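Local coordinates for putative rhamnosidase (PDB 3W5M), which hydrolyses terminal non-reducing alpha-L-rhamnose residues of flavonoid glycosides and gum arabic, and carries a calcium-dependent rhamnose-binding module, at residues Thr162-Asp167 with Ser217-Leu222; Gly171-Ile176 with Val239-Thr244; Ala331-Arg336 with Asn370-Tyr375; Thr594-Thr599 with Tyr653-Ala658; Phe598-Glu603 with Ala958-Leu963. All coordinates share one frame; numbering follows the deposited sequence.

Interaction 1. Residues Thr162-Asp167 with Ser217-Leu222; sequences TVDLPD and SGNNTL
The amide of N220 turns one face to L165: the methyl CD1 sits over it, 3.5 Å from N220 CG, with the two side chains crossing at about a right angle. On the other side of the sheet, the carboxylate of D164 receives the amide of N219 over one face, ND2 lying 3.8 Å from D164 CG and the two planes 62° apart. This is an antiparallel strand pair at one end of the jelly-roll sandwich of the CBM67 module, joining strands 156-165 and 218-227. It illustrates how one sheet gives its faces different characters. V163, L165 and N220 look inward, and the end of L222 joins them; L165 and L222 also reach L242 and L240 of the opposing sheet. T162, D164, N219 and T221 lie on the other face, where T221 packs against P271. Between them runs a ladder of four backbone bonds, two for V163 with N220 and two for L165 with G218, the straightest being L165 N to G218 O at 2.8 Å. The buried N220 amide is satisfied by the chain just before it: ND2 donates to H216 O and, weakly, to G218 O. G218 has a positive phi of 85°, a conformation that suits glycine, and its CA lies 3.1 Å from D164 OD1. At the far end of that second face the hydroxyls of T162 and T221 meet in a hydrogen bond, OG1 to OG1 at 3.3 Å.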
# COMPACT_ATOMS: atom_id res chain seq x y z
N THR A 162 2.86 49.83 7.97
CA THR A 162 1.53 50.13 8.50
C THR A 162 0.60 50.34 7.33
O THR A 162 0.86 51.20 6.49
CB THR A 162 1.55 51.37 9.41
OG1 THR A 162 2.40 51.10 10.53
CG2 THR A 162 0.13 51.69 9.91
N VAL A 163 -0.48 49.55 7.30
CA VAL A 163 -1.47 49.57 6.20
C VAL A 163 -2.89 49.80 6.71
O VAL A 163 -3.27 49.29 7.77
CB VAL A 163 -1.46 48.26 5.38
CG1 VAL A 163 -0.30 48.26 4.41
CG2 VAL A 163 -1.46 47.01 6.27
N ASP A 164 -3.65 50.57 5.94
CA ASP A 164 -5.02 50.94 6.27
C ASP A 164 -5.93 49.93 5.56
O ASP A 164 -6.04 49.93 4.33
CB ASP A 164 -5.30 52.37 5.80
CG ASP A 164 -6.59 52.96 6.37
OD1 ASP A 164 -7.35 52.24 7.04
OD2 ASP A 164 -6.85 54.16 6.15
N LEU A 165 -6.57 49.06 6.33
CA LEU A 165 -7.37 47.98 5.76
C LEU A 165 -8.85 48.38 5.69
O LEU A 165 -9.29 49.18 6.50
CB LEU A 165 -7.19 46.70 6.59
CG LEU A 165 -5.74 46.25 6.81
CD1 LEU A 165 -5.73 44.90 7.51
CD2 LEU A 165 -4.99 46.16 5.48
N PRO A 166 -9.61 47.79 4.73
CA PRO A 166 -10.99 48.25 4.53
C PRO A 166 -11.94 47.76 5.61
O PRO A 166 -11.60 46.90 6.45
CB PRO A 166 -11.37 47.63 3.17
CG PRO A 166 -10.50 46.42 3.04
CD PRO A 166 -9.21 46.76 3.75
N ASP A 167 -13.14 48.33 5.61
CA ASP A 167 -14.19 47.90 6.51
C ASP A 167 -14.79 46.55 6.12
O ASP A 167 -14.66 46.10 4.97
CB ASP A 167 -15.31 48.95 6.53
CG ASP A 167 -14.84 50.30 7.04
OD1 ASP A 167 -13.97 50.35 7.94
OD2 ASP A 167 -15.34 51.32 6.56
N SER A 217 -10.16 46.60 10.67
CA SER A 217 -10.25 47.71 9.77
C SER A 217 -9.32 48.81 10.24
O SER A 217 -8.94 48.86 11.42
CB SER A 217 -11.70 48.21 9.71
OG SER A 217 -11.97 49.09 10.80
N GLY A 218 -8.92 49.70 9.34
CA GLY A 218 -8.08 50.83 9.73
C GLY A 218 -6.63 50.40 9.73
O GLY A 218 -6.27 49.39 9.12
N ASN A 219 -5.78 51.16 10.42
CA ASN A 219 -4.34 50.91 10.41
C ASN A 219 -3.95 49.64 11.17
O ASN A 219 -4.35 49.45 12.32
CB ASN A 219 -3.57 52.10 10.99
CG ASN A 219 -3.64 53.35 10.13
OD1 ASN A 219 -3.63 54.46 10.65
ND2 ASN A 219 -3.64 53.19 8.80
N ASN A 220 -3.14 48.79 10.55
CA ASN A 220 -2.62 47.56 11.15
C ASN A 220 -1.13 47.64 10.87
O ASN A 220 -0.75 48.01 9.76
CB ASN A 220 -3.12 46.31 10.43
CG ASN A 220 -4.60 46.03 10.60
OD1 ASN A 220 -4.97 44.95 11.07
ND2 ASN A 220 -5.46 46.96 10.19
N THR A 221 -0.30 47.25 11.84
CA THR A 221 1.15 47.26 11.68
C THR A 221 1.65 45.84 11.48
O THR A 221 1.42 44.96 12.30
CB THR A 221 1.80 47.91 12.90
OG1 THR A 221 1.31 49.25 13.02
CG2 THR A 221 3.33 47.93 12.75
N LEU A 222 2.31 45.61 10.35
CA LEU A 222 2.90 44.31 10.05
C LEU A 222 4.38 44.49 10.29
O LEU A 222 4.94 45.56 9.99
CB LEU A 222 2.65 43.92 8.57
CG LEU A 222 1.20 44.19 8.10
CD1 LEU A 222 1.04 43.96 6.62
CD2 LEU A 222 0.24 43.29 8.88
O HOH W 1 -14.74 50.46 10.30

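Interaction 2. Residues Gly171-Ile176 with Val239-Thr244; sequences GATLAI and VLVLTT
T173 lies alongside V241, both side chains pointing the same way, with T173 OG1 set 3.6 Å from V241 CB. The pair belongs to the second sheet of the CBM67 jelly roll, where strands 171-179 and 235-244 run antiparallel at 169° in the middle of four strands. With chi1 at 62°, T173 holds its hydroxyl between its own backbone N and carbonyl carbon, and from there OG1 reaches a water 3.0 Å away that also donates to V239 O. A polar group on a mostly aliphatic face is thus tied back to the neighbouring strand. On that face V239 and V241 are flanked by K250 of the adjacent strand 247-252, and V239 also by F252.

The opposite face is purely apolar and forms part of the sandwich core. There A172 CB meets L242 CD1 at 3.7 Å, while the two leucines of the next pair reach across the ladder rather than to each other's ends: L174 CD1 rests 3.5 Å from V239 O, and L240 CD1 lies 3.6 Å from T173 O. Around them V184, V211 and V215 continue the hydrophobic layer. Six backbone hydrogen bonds join the strands in three pairs, with CA-H...O contacts filling the intervals; A172 CA, for example, approaches V241 O to 3.2 Å. The ladder slackens at its end, beside a T243 carbonyl that also accepts from T170 OG1: the bond from G171 N to T243 O stretches to 3.3 Å and bends to 144°.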
# COMPACT_ATOMS: atom_id res chain seq x y z
N GLY A 171 -12.60 37.80 5.79
CA GLY A 171 -11.54 36.78 5.74
C GLY A 171 -10.19 37.42 5.49
O GLY A 171 -10.12 38.48 4.85
N ALA A 172 -9.12 36.80 6.00
CA ALA A 172 -7.77 37.33 5.81
C ALA A 172 -6.78 36.19 5.79
O ALA A 172 -6.80 35.33 6.67
CB ALA A 172 -7.41 38.33 6.91
N THR A 173 -5.92 36.17 4.78
CA THR A 173 -4.87 35.14 4.70
C THR A 173 -3.54 35.79 4.39
O THR A 173 -3.48 36.81 3.69
CB THR A 173 -5.13 34.08 3.62
OG1 THR A 173 -5.17 34.72 2.32
CG2 THR A 173 -6.44 33.31 3.89
N LEU A 174 -2.49 35.20 4.95
CA LEU A 174 -1.13 35.64 4.67
C LEU A 174 -0.35 34.50 4.04
O LEU A 174 -0.26 33.42 4.63
CB LEU A 174 -0.44 36.11 5.96
CG LEU A 174 1.03 36.53 5.80
CD1 LEU A 174 1.16 37.80 4.98
CD2 LEU A 174 1.70 36.71 7.17
N ALA A 175 0.20 34.73 2.85
CA ALA A 175 1.12 33.77 2.23
C ALA A 175 2.50 34.42 2.32
O ALA A 175 2.64 35.61 2.05
CB ALA A 175 0.74 33.52 0.78
N ILE A 176 3.50 33.66 2.74
CA ILE A 176 4.81 34.26 3.04
C ILE A 176 5.90 33.21 2.85
O ILE A 176 5.72 32.03 3.15
CB ILE A 176 4.82 34.87 4.47
CG1 ILE A 176 6.16 35.56 4.80
CG2 ILE A 176 4.52 33.80 5.51
CD1 ILE A 176 6.09 36.60 5.90
N VAL A 239 1.97 38.02 0.51
CA VAL A 239 0.72 38.70 0.15
C VAL A 239 -0.24 38.54 1.32
O VAL A 239 -0.41 37.45 1.86
CB VAL A 239 0.04 38.14 -1.13
CG1 VAL A 239 -1.22 38.96 -1.46
CG2 VAL A 239 0.98 38.17 -2.32
N LEU A 240 -0.86 39.64 1.69
CA LEU A 240 -1.94 39.62 2.67
C LEU A 240 -3.22 39.86 1.88
O LEU A 240 -3.38 40.91 1.26
CB LEU A 240 -1.73 40.68 3.75
CG LEU A 240 -2.89 40.97 4.72
CD1 LEU A 240 -3.11 39.77 5.63
CD2 LEU A 240 -2.55 42.21 5.53
N VAL A 241 -4.09 38.85 1.83
CA VAL A 241 -5.37 38.96 1.10
C VAL A 241 -6.50 39.26 2.09
O VAL A 241 -6.72 38.48 3.00
CB VAL A 241 -5.73 37.67 0.35
CG1 VAL A 241 -7.12 37.79 -0.29
CG2 VAL A 241 -4.69 37.39 -0.75
N LEU A 242 -7.20 40.35 1.91
CA LEU A 242 -8.34 40.65 2.75
C LEU A 242 -9.59 40.48 1.90
O LEU A 242 -9.73 41.14 0.86
CB LEU A 242 -8.26 42.08 3.28
CG LEU A 242 -7.10 42.56 4.16
CD1 LEU A 242 -6.73 41.50 5.19
CD2 LEU A 242 -5.87 43.02 3.35
N THR A 243 -10.48 39.60 2.33
CA THR A 243 -11.75 39.39 1.63
C THR A 243 -12.86 40.19 2.32
O THR A 243 -13.01 40.14 3.54
CB THR A 243 -12.10 37.90 1.58
OG1 THR A 243 -11.01 37.19 0.98
CG2 THR A 243 -13.39 37.66 0.78
N THR A 244 -13.59 40.96 1.52
CA THR A 244 -14.83 41.64 1.90
C THR A 244 -15.89 41.28 0.85
O THR A 244 -15.56 40.71 -0.20
CB THR A 244 -14.65 43.19 1.99
OG1 THR A 244 -14.51 43.74 0.67
CG2 THR A 244 -13.42 43.58 2.83
O HOH W 2 -2.68 35.48 0.85

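Interaction 3. Residues Ala331-Arg336 with Asn370-Tyr375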
# COMPACT_ATOMS: atom_id res chain seq x y z
N ALA A 331 -17.96 9.34 -3.46
CA ALA A 331 -19.18 9.77 -4.09
C ALA A 331 -20.35 9.51 -3.18
O ALA A 331 -20.35 8.57 -2.37
CB ALA A 331 -19.39 9.04 -5.41
N HIS A 332 -21.37 10.34 -3.38
CA HIS A 332 -22.62 10.32 -2.63
C HIS A 332 -23.77 10.48 -3.60
O HIS A 332 -23.66 11.21 -4.60
CB HIS A 332 -22.62 11.50 -1.65
CG HIS A 332 -21.65 11.32 -0.52
ND1 HIS A 332 -20.29 11.48 -0.67
CD2 HIS A 332 -21.85 10.94 0.77
CE1 HIS A 332 -19.69 11.21 0.47
NE2 HIS A 332 -20.61 10.87 1.36
N LEU A 333 -24.89 9.81 -3.32
CA LEU A 333 -26.06 9.91 -4.19
C LEU A 333 -27.31 9.99 -3.27
O LEU A 333 -27.54 9.07 -2.47
CB LEU A 333 -26.12 8.69 -5.12
CG LEU A 333 -27.33 8.56 -6.04
CD1 LEU A 333 -27.36 9.67 -7.09
CD2 LEU A 333 -27.33 7.21 -6.73
N ASN A 334 -28.04 11.08 -3.38
CA ASN A 334 -29.33 11.27 -2.63
C ASN A 334 -29.16 11.01 -1.14
O ASN A 334 -29.87 10.20 -0.55
CB ASN A 334 -30.41 10.37 -3.22
CG ASN A 334 -30.73 10.72 -4.66
OD1 ASN A 334 -30.97 9.84 -5.50
ND2 ASN A 334 -30.71 12.01 -4.96
N GLY A 335 -28.16 11.67 -0.56
CA GLY A 335 -27.91 11.64 0.87
C GLY A 335 -27.27 10.39 1.45
O GLY A 335 -27.25 10.24 2.65
N ARG A 336 -26.73 9.52 0.61
CA ARG A 336 -26.17 8.25 1.03
C ARG A 336 -24.82 8.06 0.32
O ARG A 336 -24.74 8.21 -0.91
CB ARG A 336 -27.13 7.11 0.67
CG ARG A 336 -26.60 5.71 0.94
CD ARG A 336 -27.74 4.69 0.98
NE ARG A 336 -27.24 3.32 0.77
CZ ARG A 336 -26.89 2.47 1.74
NH1 ARG A 336 -26.98 2.83 3.02
NH2 ARG A 336 -26.45 1.26 1.43
N ASN A 370 -32.94 14.27 -8.01
CA ASN A 370 -31.80 13.48 -7.58
C ASN A 370 -30.60 14.41 -7.42
O ASN A 370 -30.55 15.47 -8.06
CB ASN A 370 -31.46 12.40 -8.62
CG ASN A 370 -32.46 11.27 -8.66
OD1 ASN A 370 -32.21 10.20 -8.12
ND2 ASN A 370 -33.59 11.48 -9.36
N ALA A 371 -29.66 14.03 -6.56
CA ALA A 371 -28.39 14.75 -6.46
C ALA A 371 -27.23 13.72 -6.46
O ALA A 371 -27.26 12.72 -5.75
CB ALA A 371 -28.35 15.57 -5.18
N LEU A 372 -26.21 13.99 -7.27
CA LEU A 372 -24.98 13.19 -7.27
C LEU A 372 -23.87 14.14 -6.79
O LEU A 372 -23.85 15.31 -7.15
CB LEU A 372 -24.70 12.61 -8.66
CG LEU A 372 -23.45 11.75 -8.81
CD1 LEU A 372 -23.58 10.48 -8.01
CD2 LEU A 372 -23.23 11.43 -10.29
N ALA A 373 -22.97 13.66 -5.94
CA ALA A 373 -22.04 14.56 -5.30
C ALA A 373 -20.74 13.82 -5.03
O ALA A 373 -20.76 12.61 -4.91
CB ALA A 373 -22.61 15.02 -3.99
N ALA A 374 -19.63 14.55 -4.93
CA ALA A 374 -18.36 13.88 -4.58
C ALA A 374 -17.40 14.82 -3.86
O ALA A 374 -17.39 16.00 -4.14
CB ALA A 374 -17.69 13.27 -5.83
N TYR A 375 -16.59 14.26 -2.95
CA TYR A 375 -15.39 14.92 -2.49
C TYR A 375 -14.30 14.51 -3.46
O TYR A 375 -14.29 13.36 -3.90
CB TYR A 375 -14.97 14.40 -1.12
CG TYR A 375 -15.79 14.98 0.00
CD1 TYR A 375 -15.63 16.32 0.38
CD2 TYR A 375 -16.69 14.20 0.70
CE1 TYR A 375 -16.38 16.87 1.40
CE2 TYR A 375 -17.46 14.74 1.74
CZ TYR A 375 -17.29 16.08 2.08
OH TYR A 375 -18.03 16.70 3.09
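A tight type I' turn, L333 to R336, ends strand 328-333 here, and strand 368-377 runs antiparallel beside it in the beta-sandwich of the rhamnosidase N-terminal domain. The contact shows how a sheet can keep its neighbour in register right up to a reversal of the chain. H332 and A373 form a hydrogen-bonded pair, H332 N giving to A373 O at 2.8 Å and A373 N returning to H332 O. One step on, N334 already has positive phi inside the turn, yet its N still donates to A371 O at 3.0 Å, in the carbonyl plane.

On one face the leucines L333 and L372 meet obliquely, CD1 to CD1 at 4.0 Å. CG is anti to the backbone N in both (chi1 176° and 180°), and a matching second torsion turns each CD1 over the partner strand: L333 CD1 comes within 3.3 Å of A371 O, and L372 CD1 within 3.5 Å of H332 O. On the other face the H332 imidazole has A373 O near its plane at the edge, and T449 packs against it. Its CE1 approaches Y375 CD2 at 4.2 Å. Y375 stacks edge-to-face with W448, and its hydroxyl is bonded to Q304. N370 sends ND2 to R366 O. With N334 and G335 as the two central residues and L333 and R336 bonded both ways, the reversal is a classic two-residue beta hairpin.

Interaction 4. Residues Thr594-Thr599 with Tyr653-Ala658; sequences TSAPFT and YTMESA
F598 and M655 run their backbones past each other in a single bridge, CA to CA 4.2 Å, although neither segment is a strand at that point. E656 N donates to P597 O at 3.0 Å in a nearly straight bond, and T599 N donates to T654 O at 2.8 Å from above the carbonyl plane. M655 is the first residue past helix 641-654, and the loop's donors go to carbonyls of the last two helical residues, Y653 and T654. T599 adds a second grip through its side chain: with chi1 at 51° the hydroxyl is tucked back over its own main chain, and OG1 donates to Y653 O at 2.7 Å.

The F598 ring and the M655 chain lie side by side, pointing the same way. M655 CG touches F598 CD2 at 3.6 Å, and the bend at chi3 (74°) brings the terminal methyl CE over one ring face, offset toward the rim. The sulfur stands obliquely, SD 4.5 Å from the ring centroid, a Met-aromatic contact. Farther along, A596 CB presses on E656 O at 3.3 Å, while the E656 carboxylate forms a salt bridge with R659 and caps a backbone N where helix 658-671 starts. The arrangement is that of a linker from a beta domain, strand 587-594, lying against a short helix-to-helix connection of an (alpha/alpha)6 barrel.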
# COMPACT_ATOMS: atom_id res chain seq x y z
N THR A 594 -6.33 -3.62 1.17
CA THR A 594 -7.00 -4.29 0.07
C THR A 594 -8.07 -5.31 0.52
O THR A 594 -7.87 -6.06 1.49
CB THR A 594 -5.98 -4.92 -0.90
OG1 THR A 594 -6.67 -5.38 -2.07
CG2 THR A 594 -5.24 -6.06 -0.26
N SER A 595 -9.20 -5.33 -0.19
CA SER A 595 -10.30 -6.22 0.19
C SER A 595 -10.01 -7.58 -0.37
O SER A 595 -10.47 -7.93 -1.46
CB SER A 595 -11.66 -5.66 -0.31
OG SER A 595 -11.57 -5.16 -1.67
N ALA A 596 -9.18 -8.33 0.35
CA ALA A 596 -8.88 -9.71 -0.01
C ALA A 596 -8.96 -10.51 1.27
O ALA A 596 -8.63 -9.99 2.34
CB ALA A 596 -7.48 -9.82 -0.63
N PRO A 597 -9.43 -11.77 1.20
CA PRO A 597 -9.58 -12.59 2.40
C PRO A 597 -8.23 -13.06 2.96
O PRO A 597 -7.25 -13.20 2.21
CB PRO A 597 -10.37 -13.82 1.91
CG PRO A 597 -10.23 -13.84 0.42
CD PRO A 597 -9.97 -12.43 -0.02
N PHE A 598 -8.19 -13.29 4.27
CA PHE A 598 -7.05 -14.00 4.86
C PHE A 598 -7.20 -15.48 4.57
O PHE A 598 -8.29 -16.01 4.60
CB PHE A 598 -6.97 -13.72 6.38
CG PHE A 598 -6.62 -12.30 6.68
CD1 PHE A 598 -7.64 -11.33 6.78
CD2 PHE A 598 -5.29 -11.90 6.77
CE1 PHE A 598 -7.30 -9.99 6.99
CE2 PHE A 598 -4.95 -10.56 7.00
CZ PHE A 598 -5.97 -9.61 7.10
N THR A 599 -6.10 -16.15 4.25
CA THR A 599 -6.21 -17.49 3.71
C THR A 599 -5.34 -18.51 4.45
O THR A 599 -5.16 -19.64 3.96
CB THR A 599 -5.82 -17.52 2.21
OG1 THR A 599 -4.56 -16.87 2.05
CG2 THR A 599 -6.90 -16.79 1.35
N TYR A 653 0.64 -17.22 1.13
CA TYR A 653 -0.01 -18.11 2.08
C TYR A 653 -1.10 -17.35 2.85
O TYR A 653 -2.24 -17.83 2.99
CB TYR A 653 1.00 -18.64 3.10
CG TYR A 653 1.81 -19.88 2.72
CD1 TYR A 653 1.28 -21.17 2.88
CD2 TYR A 653 3.12 -19.77 2.31
CE1 TYR A 653 2.04 -22.31 2.58
CE2 TYR A 653 3.88 -20.91 2.01
CZ TYR A 653 3.34 -22.17 2.16
OH TYR A 653 4.11 -23.30 1.87
N THR A 654 -0.76 -16.16 3.34
CA THR A 654 -1.59 -15.56 4.39
C THR A 654 -2.79 -14.74 3.91
O THR A 654 -3.76 -14.66 4.63
CB THR A 654 -0.75 -14.77 5.37
OG1 THR A 654 0.28 -14.12 4.63
CG2 THR A 654 -0.08 -15.73 6.39
N MET A 655 -2.72 -14.16 2.71
CA MET A 655 -3.91 -13.52 2.11
C MET A 655 -3.99 -13.93 0.65
O MET A 655 -2.97 -14.30 0.05
CB MET A 655 -3.79 -12.00 2.15
CG MET A 655 -3.73 -11.41 3.53
SD MET A 655 -3.52 -9.62 3.54
CE MET A 655 -5.14 -9.00 3.03
N GLU A 656 -5.20 -13.89 0.11
CA GLU A 656 -5.35 -14.02 -1.34
C GLU A 656 -4.64 -12.81 -1.96
O GLU A 656 -5.10 -11.69 -1.88
CB GLU A 656 -6.81 -14.11 -1.75
CG GLU A 656 -6.98 -14.29 -3.27
CD GLU A 656 -7.18 -12.97 -4.02
OE1 GLU A 656 -8.19 -12.28 -3.76
OE2 GLU A 656 -6.33 -12.61 -4.89
N SER A 657 -3.47 -13.07 -2.56
CA SER A 657 -2.60 -12.00 -3.03
C SER A 657 -2.52 -11.96 -4.55
O SER A 657 -1.83 -11.11 -5.11
CB SER A 657 -1.18 -12.17 -2.43
OG SER A 657 -1.22 -12.03 -1.01
N ALA A 658 -3.30 -12.82 -5.23
CA ALA A 658 -3.25 -12.87 -6.69
C ALA A 658 -3.71 -11.59 -7.37
O ALA A 658 -3.01 -11.06 -8.22
CB ALA A 658 -4.04 -14.06 -7.22

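Interaction 5. Residues Phe598-Glu603 with Ala958-Leu963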
# COMPACT_ATOMS: atom_id res chain seq x y z
N PHE A 598 -8.19 -13.29 4.27
CA PHE A 598 -7.05 -14.00 4.86
C PHE A 598 -7.20 -15.48 4.57
O PHE A 598 -8.29 -16.01 4.60
CB PHE A 598 -6.97 -13.72 6.38
CG PHE A 598 -6.62 -12.30 6.68
CD1 PHE A 598 -7.64 -11.33 6.78
CD2 PHE A 598 -5.29 -11.90 6.77
CE1 PHE A 598 -7.30 -9.99 6.99
CE2 PHE A 598 -4.95 -10.56 7.00
CZ PHE A 598 -5.97 -9.61 7.10
N THR A 599 -6.10 -16.15 4.25
CA THR A 599 -6.21 -17.49 3.71
C THR A 599 -5.34 -18.51 4.45
O THR A 599 -5.16 -19.64 3.96
CB THR A 599 -5.82 -17.52 2.21
OG1 THR A 599 -4.56 -16.87 2.05
CG2 THR A 599 -6.90 -16.79 1.35
N PHE A 600 -4.81 -18.16 5.61
CA PHE A 600 -4.03 -19.13 6.38
C PHE A 600 -4.24 -19.01 7.87
O PHE A 600 -3.84 -18.01 8.48
CB PHE A 600 -2.52 -19.02 6.06
CG PHE A 600 -1.76 -20.30 6.33
CD1 PHE A 600 -1.27 -20.60 7.60
CD2 PHE A 600 -1.54 -21.22 5.30
CE1 PHE A 600 -0.58 -21.79 7.83
CE2 PHE A 600 -0.84 -22.40 5.54
CZ PHE A 600 -0.37 -22.68 6.81
N GLU A 601 -4.86 -20.04 8.45
CA GLU A 601 -5.03 -20.13 9.91
C GLU A 601 -3.91 -21.01 10.44
O GLU A 601 -3.71 -22.11 9.94
CB GLU A 601 -6.36 -20.76 10.26
CG GLU A 601 -7.56 -20.18 9.54
CD GLU A 601 -8.46 -19.42 10.48
OE1 GLU A 601 -8.33 -19.63 11.70
OE2 GLU A 601 -9.30 -18.62 9.99
N PHE A 602 -3.20 -20.54 11.46
CA PHE A 602 -2.02 -21.23 11.98
C PHE A 602 -2.03 -21.11 13.49
O PHE A 602 -2.17 -20.00 14.01
CB PHE A 602 -0.78 -20.57 11.39
CG PHE A 602 0.53 -21.14 11.89
CD1 PHE A 602 1.00 -22.37 11.45
CD2 PHE A 602 1.33 -20.40 12.75
CE1 PHE A 602 2.23 -22.87 11.89
CE2 PHE A 602 2.56 -20.88 13.19
CZ PHE A 602 3.01 -22.12 12.76
N GLU A 603 -1.88 -22.25 14.18
CA GLU A 603 -1.83 -22.26 15.64
C GLU A 603 -0.96 -23.41 16.13
O GLU A 603 -1.10 -24.53 15.66
CB GLU A 603 -3.23 -22.36 16.23
CG GLU A 603 -3.28 -22.26 17.75
CD GLU A 603 -4.68 -22.47 18.30
OE1 GLU A 603 -5.60 -22.81 17.52
OE2 GLU A 603 -4.84 -22.29 19.53
N ALA A 958 -3.49 -26.09 11.15
CA ALA A 958 -3.50 -25.06 10.11
C ALA A 958 -4.61 -25.33 9.10
O ALA A 958 -4.99 -26.48 8.87
CB ALA A 958 -2.16 -25.01 9.40
N THR A 959 -5.13 -24.26 8.49
CA THR A 959 -5.98 -24.41 7.31
C THR A 959 -5.56 -23.36 6.28
O THR A 959 -5.50 -22.16 6.60
CB THR A 959 -7.47 -24.23 7.66
OG1 THR A 959 -7.87 -25.20 8.64
CG2 THR A 959 -8.35 -24.39 6.39
N PHE A 960 -5.25 -23.81 5.07
CA PHE A 960 -4.91 -22.94 3.97
C PHE A 960 -6.07 -22.94 2.98
O PHE A 960 -6.50 -23.99 2.53
CB PHE A 960 -3.63 -23.44 3.30
CG PHE A 960 -3.28 -22.73 2.03
CD1 PHE A 960 -3.16 -21.33 1.99
CD2 PHE A 960 -3.06 -23.45 0.86
CE1 PHE A 960 -2.82 -20.69 0.82
CE2 PHE A 960 -2.75 -22.81 -0.32
CZ PHE A 960 -2.63 -21.43 -0.35
N ALA A 961 -6.60 -21.74 2.66
CA ALA A 961 -7.71 -21.62 1.72
C ALA A 961 -7.14 -21.61 0.30
O ALA A 961 -6.92 -20.54 -0.30
CB ALA A 961 -8.49 -20.33 1.98
N SER A 962 -6.85 -22.79 -0.25
CA SER A 962 -6.30 -22.86 -1.60
C SER A 962 -7.40 -22.59 -2.63
O SER A 962 -8.59 -22.63 -2.30
CB SER A 962 -5.63 -24.22 -1.86
OG SER A 962 -6.58 -25.17 -2.27
N LEU A 963 -7.01 -22.38 -3.90
CA LEU A 963 -8.02 -22.23 -4.98
C LEU A 963 -8.92 -23.47 -5.18
O LEU A 963 -10.10 -23.33 -5.56
CB LEU A 963 -7.40 -21.80 -6.33
CG LEU A 963 -6.51 -20.55 -6.31
CD1 LEU A 963 -6.21 -20.09 -7.74
CD2 LEU A 963 -7.17 -19.42 -5.53
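T959 O does double duty: it accepts E601 N at 2.9 Å and also sits over one face of the F600 ring, offset toward its rim. F600 has CG roughly anti to its backbone N (chi1 -155°), on the carbonyl side, and the ring leans toward F602, whose CB lies at its edge in the ring plane. Across the strand pair the side chains of F960 and F600 cross at about a right angle, F960 CB lying 3.6 Å from F600 CD2, and A958 CB reaches F600 CE1 at 3.9 Å. T599 O is similarly shared, bonded to A961 N at 2.9 Å while F960 CD1 comes within 3.3 Å. The methyl of A961 then rests on T599, CB to CB 3.9 Å.

Strands 600-604 and 955-962 are joined antiparallel across 354 intervening residues, so the start of the helical barrel domain becomes an edge strand of the C-terminal beta-sandwich. Y653 and Y927 of barrel helices meet the F600 ring, and Y940 meets F960. The aromatic face therefore looks toward the barrel, whereas the face with E601 and T959 is more polar; backbone bonding sets the strand pairing, and ring packing supplies an apolar join between domains.

In the fold
Interactions 1 and 2 belong to the two facing sheets of one jelly roll, their centres 12 Å apart, and they touch where L165 meets L242 and L222 meets L240. Both lie away from the calcium site, yet strand 171-179 of interaction 2 ends at D179, which with N180, N228 and P233 binds the metal. Interaction 3 stands apart in another beta domain, centre about 33 Å from interaction 2 and 31 Å from interaction 4. Interactions 4 and 5, centres 10 Å apart, share F598 and T599: one residue, T599, bonds helix 641-654 and strand 955-962. None of the five includes the barrel's rhamnose-binding residues or the inferred catalytic pair, E636 and E895.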